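PDB 3HM2: precorrin-6Y C5,15-methyltransferase, which probably methylates a corrin-ring precursor in cobalamin biosynthesis with S-adenosyl-L-methionine, the crystallised piece being its C-terminal methyltransferase-type domain. Local coordinates for residues F150-H154 / M164-L168; G103-P107 / S132-L136. All blocks are in the same frame, centred on the assembly; numbering follows the deposited sequence.

Contact 1 (F150-H154 / M164-L168)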
# COMPACT_ATOMS: atom_id res chain seq x y z
N PHE A 150 0.43 -6.59 -5.78
CA PHE A 150 -0.30 -6.97 -4.57
C PHE A 150 0.49 -6.79 -3.27
O PHE A 150 1.56 -7.37 -3.10
CB PHE A 150 -0.82 -8.40 -4.71
CG PHE A 150 -1.32 -8.72 -6.10
CD1 PHE A 150 -0.54 -9.48 -6.97
CD2 PHE A 150 -2.55 -8.24 -6.54
CE1 PHE A 150 -0.99 -9.77 -8.25
CE2 PHE A 150 -3.01 -8.53 -7.82
CZ PHE A 150 -2.23 -9.29 -8.68
N ALA A 151 -0.04 -5.98 -2.36
CA ALA A 151 0.51 -5.89 -1.01
C ALA A 151 -0.54 -6.40 -0.08
O ALA A 151 -1.59 -5.79 0.04
CB ALA A 151 0.87 -4.45 -0.66
N ILE A 152 -0.25 -7.53 0.57
CA ILE A 152 -1.20 -8.24 1.44
C ILE A 152 -0.76 -8.19 2.90
O ILE A 152 0.39 -8.50 3.22
CB ILE A 152 -1.31 -9.73 1.03
CG1 ILE A 152 -2.07 -9.85 -0.31
CG2 ILE A 152 -1.97 -10.54 2.15
CD1 ILE A 152 -1.60 -10.99 -1.25
N SER A 153 -1.68 -7.80 3.79
CA SER A 153 -1.37 -7.71 5.21
C SER A 153 -2.24 -8.66 6.04
O SER A 153 -3.32 -9.03 5.63
CB SER A 153 -1.52 -6.27 5.72
OG SER A 153 -0.84 -5.35 4.89
N HIS A 154 -1.74 -9.03 7.22
CA HIS A 154 -2.45 -9.90 8.15
C HIS A 154 -2.25 -9.33 9.56
O HIS A 154 -1.26 -8.69 9.83
CB HIS A 154 -1.87 -11.32 8.10
CG HIS A 154 -1.61 -11.82 6.71
ND1 HIS A 154 -2.62 -12.23 5.86
CD2 HIS A 154 -0.45 -11.99 6.03
CE1 HIS A 154 -2.09 -12.62 4.71
NE2 HIS A 154 -0.78 -12.49 4.79
N MSE A 164 -1.81 -4.27 11.62
CA MSE A 164 -1.86 -4.83 10.27
C MSE A 164 -0.46 -4.81 9.64
O MSE A 164 0.15 -3.74 9.53
CB MSE A 164 -2.87 -4.07 9.40
CG MSE A 164 -4.31 -4.40 9.75
SE MSE A 164 -4.64 -6.35 9.60
CE MSE A 164 -5.15 -6.42 7.71
N LYS A 165 0.03 -5.99 9.25
CA LYS A 165 1.44 -6.18 8.97
C LYS A 165 1.65 -6.57 7.53
O LYS A 165 1.30 -7.68 7.12
CB LYS A 165 2.04 -7.23 9.90
CG LYS A 165 3.53 -7.08 10.09
CD LYS A 165 4.16 -8.37 10.61
CE LYS A 165 5.68 -8.28 10.70
NZ LYS A 165 6.31 -9.60 11.07
N PRO A 166 2.23 -5.65 6.75
CA PRO A 166 2.36 -5.85 5.30
C PRO A 166 3.38 -6.94 4.94
O PRO A 166 4.42 -7.09 5.59
CB PRO A 166 2.82 -4.47 4.81
CG PRO A 166 3.51 -3.90 6.00
CD PRO A 166 2.64 -4.30 7.14
N ALA A 167 3.05 -7.72 3.90
CA ALA A 167 4.03 -8.62 3.32
C ALA A 167 4.70 -7.83 2.20
O ALA A 167 4.23 -6.75 1.84
CB ALA A 167 3.36 -9.92 2.78
N LEU A 168 5.82 -8.35 1.68
CA LEU A 168 6.46 -7.75 0.53
C LEU A 168 5.51 -7.80 -0.67
O LEU A 168 4.79 -8.78 -0.85
CB LEU A 168 7.77 -8.49 0.21
CG LEU A 168 8.98 -8.20 1.12
CD1 LEU A 168 10.05 -9.28 0.95
CD2 LEU A 168 9.58 -6.81 0.88

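Contact 2 (G103-P107 / S132-L136)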
# COMPACT_ATOMS: atom_id res chain seq x y z
N GLY A 103 11.51 -17.96 -9.79
CA GLY A 103 12.80 -17.99 -10.46
C GLY A 103 12.72 -17.19 -11.74
O GLY A 103 13.29 -17.56 -12.77
N LEU A 104 12.01 -16.07 -11.65
CA LEU A 104 11.65 -15.23 -12.80
C LEU A 104 12.82 -14.76 -13.71
O LEU A 104 12.57 -14.33 -14.84
CB LEU A 104 10.82 -14.03 -12.32
CG LEU A 104 10.26 -13.05 -13.34
CD1 LEU A 104 9.75 -13.76 -14.59
CD2 LEU A 104 9.15 -12.22 -12.72
N THR A 105 14.06 -14.87 -13.22
CA THR A 105 15.25 -14.34 -13.92
C THR A 105 16.50 -15.25 -14.08
O THR A 105 17.62 -14.75 -14.24
CB THR A 105 15.75 -13.01 -13.30
OG1 THR A 105 15.12 -12.82 -12.03
CG2 THR A 105 15.44 -11.83 -14.19
N ALA A 106 16.32 -16.57 -14.07
CA ALA A 106 17.43 -17.47 -14.41
C ALA A 106 17.97 -17.18 -15.81
O ALA A 106 17.21 -16.85 -16.72
CB ALA A 106 17.02 -18.92 -14.32
N PRO A 107 19.29 -17.30 -15.97
CA PRO A 107 19.83 -17.21 -17.32
C PRO A 107 19.17 -18.23 -18.25
O PRO A 107 19.41 -19.42 -18.11
CB PRO A 107 21.32 -17.54 -17.12
CG PRO A 107 21.62 -17.06 -15.75
CD PRO A 107 20.35 -17.30 -14.94
N SER A 132 13.59 -8.47 -10.43
CA SER A 132 12.53 -9.17 -11.17
C SER A 132 11.49 -8.19 -11.70
O SER A 132 11.08 -8.28 -12.87
CB SER A 132 11.85 -10.22 -10.30
OG SER A 132 12.79 -11.16 -9.86
N GLU A 133 11.06 -7.26 -10.85
CA GLU A 133 10.00 -6.30 -11.20
C GLU A 133 10.33 -5.44 -12.43
O GLU A 133 9.45 -5.17 -13.24
CB GLU A 133 9.66 -5.38 -10.03
CG GLU A 133 8.78 -4.18 -10.42
CD GLU A 133 9.20 -2.87 -9.74
OE1 GLU A 133 9.15 -2.80 -8.49
OE2 GLU A 133 9.58 -1.92 -10.46
N GLN A 134 11.58 -5.00 -12.56
CA GLN A 134 11.93 -4.09 -13.65
C GLN A 134 12.11 -4.87 -14.97
O GLN A 134 12.07 -4.31 -16.06
CB GLN A 134 13.19 -3.29 -13.32
CG GLN A 134 13.31 -2.82 -11.87
CD GLN A 134 14.63 -2.11 -11.64
OE1 GLN A 134 15.56 -2.66 -11.03
NE2 GLN A 134 14.74 -0.91 -12.17
N MSE A 135 12.28 -6.18 -14.84
CA MSE A 135 12.32 -7.08 -15.98
C MSE A 135 10.92 -7.36 -16.56
O MSE A 135 10.75 -7.39 -17.78
CB MSE A 135 13.00 -8.38 -15.53
CG MSE A 135 12.72 -9.61 -16.39
SE MSE A 135 14.05 -9.80 -17.79
CE MSE A 135 13.77 -11.68 -18.25
N LEU A 136 9.92 -7.56 -15.70
CA LEU A 136 8.56 -7.68 -16.21
C LEU A 136 8.27 -6.44 -17.06
O LEU A 136 7.51 -6.50 -18.03
CB LEU A 136 7.52 -7.77 -15.08
CG LEU A 136 7.41 -8.85 -13.99
CD1 LEU A 136 6.40 -8.37 -12.93
CD2 LEU A 136 7.02 -10.23 -14.52

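Contact 1 (F150-H154 / M164-L168)
Phe150 and Leu168 merely come near each other, without bonding, their carbonyl O atoms 4.2 Å apart where the chain of 164-168 has left its strand conformation. The ring of Phe150 leads away from this partner strand to Leu16 of helix 9-21 and to His12 of a second subunit. The first hydrogen bond between the segments is at Ile152, whose O accepts the amide of Ala167 at 2.9 Å, with an N-H...O angle of 150°. The methyl CB of Ala167 presses on that same oxygen at 3.3 Å, so one carbonyl is met by both the amide and the side chain of a single residue. Ser153 and Pro166 form the next, non-hydrogen-bonded pair, a position that suits a proline because the pair uses no amide hydrogen toward the partner strand. OG of Ser153 stands beside its own backbone N (chi1 -50°) and rests 3.3 Å from CA of Pro166, while Ser153 CA makes a CA-H...O contact to O of Lys165. At the hydrogen-bonded pair His154–Lys165 the two bonds are unequal: Lys165 N reaches His154 O at 3.0 Å, and the return bond from His154 N to Lys165 O is weak at 3.3 Å. The selenomethionine Met164, bent twice along its chain, folds back over this end and lays its SE 3.8 Å from His154 C. The imidazole of His154 instead bonds through ND1 to Ser148 of the second subunit, whose strand pairs antiparallel with 150-154 and carries the sheet across the interface. The whole is an antiparallel beta hairpin, formed by the last two strands of the 3-2-1-4-5-7-6 sheet characteristic of class I AdoMet-dependent methyltransferases.

Contact 2 (G103-P107 / S132-L136)
The backbones come nearest at Leu104 and Ser132, with CA atoms 6.3 Å apart, where a type I beta turn from Gly103 to Ala106 faces the N-terminal part of helix 130-143. Leu104, the second residue of that turn, contributes the largest share of the contact. Its CG lies anti to the backbone N (chi1 -177°), which extends the side chain toward the helix, and it crosses the side chain of Leu136 at about a right angle. Branch CD2 of Leu104 meets CD2 of Leu136 at 3.4 Å, tighter than usual for two methyl groups, and touches CB of Ser132 at 4.1 Å. Leu104 thus bridges helix positions one turn apart. Ala127 of strand 122-127 also touches all three of these side chains, and Leu136 continues to Ala125, His171 and Trp173 of the sheet.

Thr105 makes the outer part of the contact with both of its branches. CG2 lies 4.1 Å from CG of the selenomethionine Met135, and these two side chains slide past each other in opposite directions. OG1 is 3.6 Å from OG of Ser132, too long to count as a hydrogen bond; the serine hydroxyl finds its bond outside these two segments. The backbone N of Ser132 is hydrogen-bonded to OG1 of Thr129, the residue just ahead of the helix.

With no hydrogen bond or salt bridge between loop and helix, they are held together by the burial of apolar groups, which also pack on Ala127 of strand 122-127.

The two contacts sit at different depths of one domain. Contact 2 is buried, its centre about 13 Å from the centre of the chain, whereas contact 1 is only partly buried, its centre about 20 Å out on a projecting hairpin. Their nearest atoms are about 9 Å apart, yet helix 130-143 of contact 2 runs on into strand 146-157 of contact 1, and strand 162-176, the hairpin's other arm, passes under that helix. Backbone hydrogen bonds dominate contact 1; contact 2 is a side-chain association. The strand of contact 1 continues the sheet into a second subunit; contact 2 joins loop and helix inside the domain, though a fourth subunit also nears its helix.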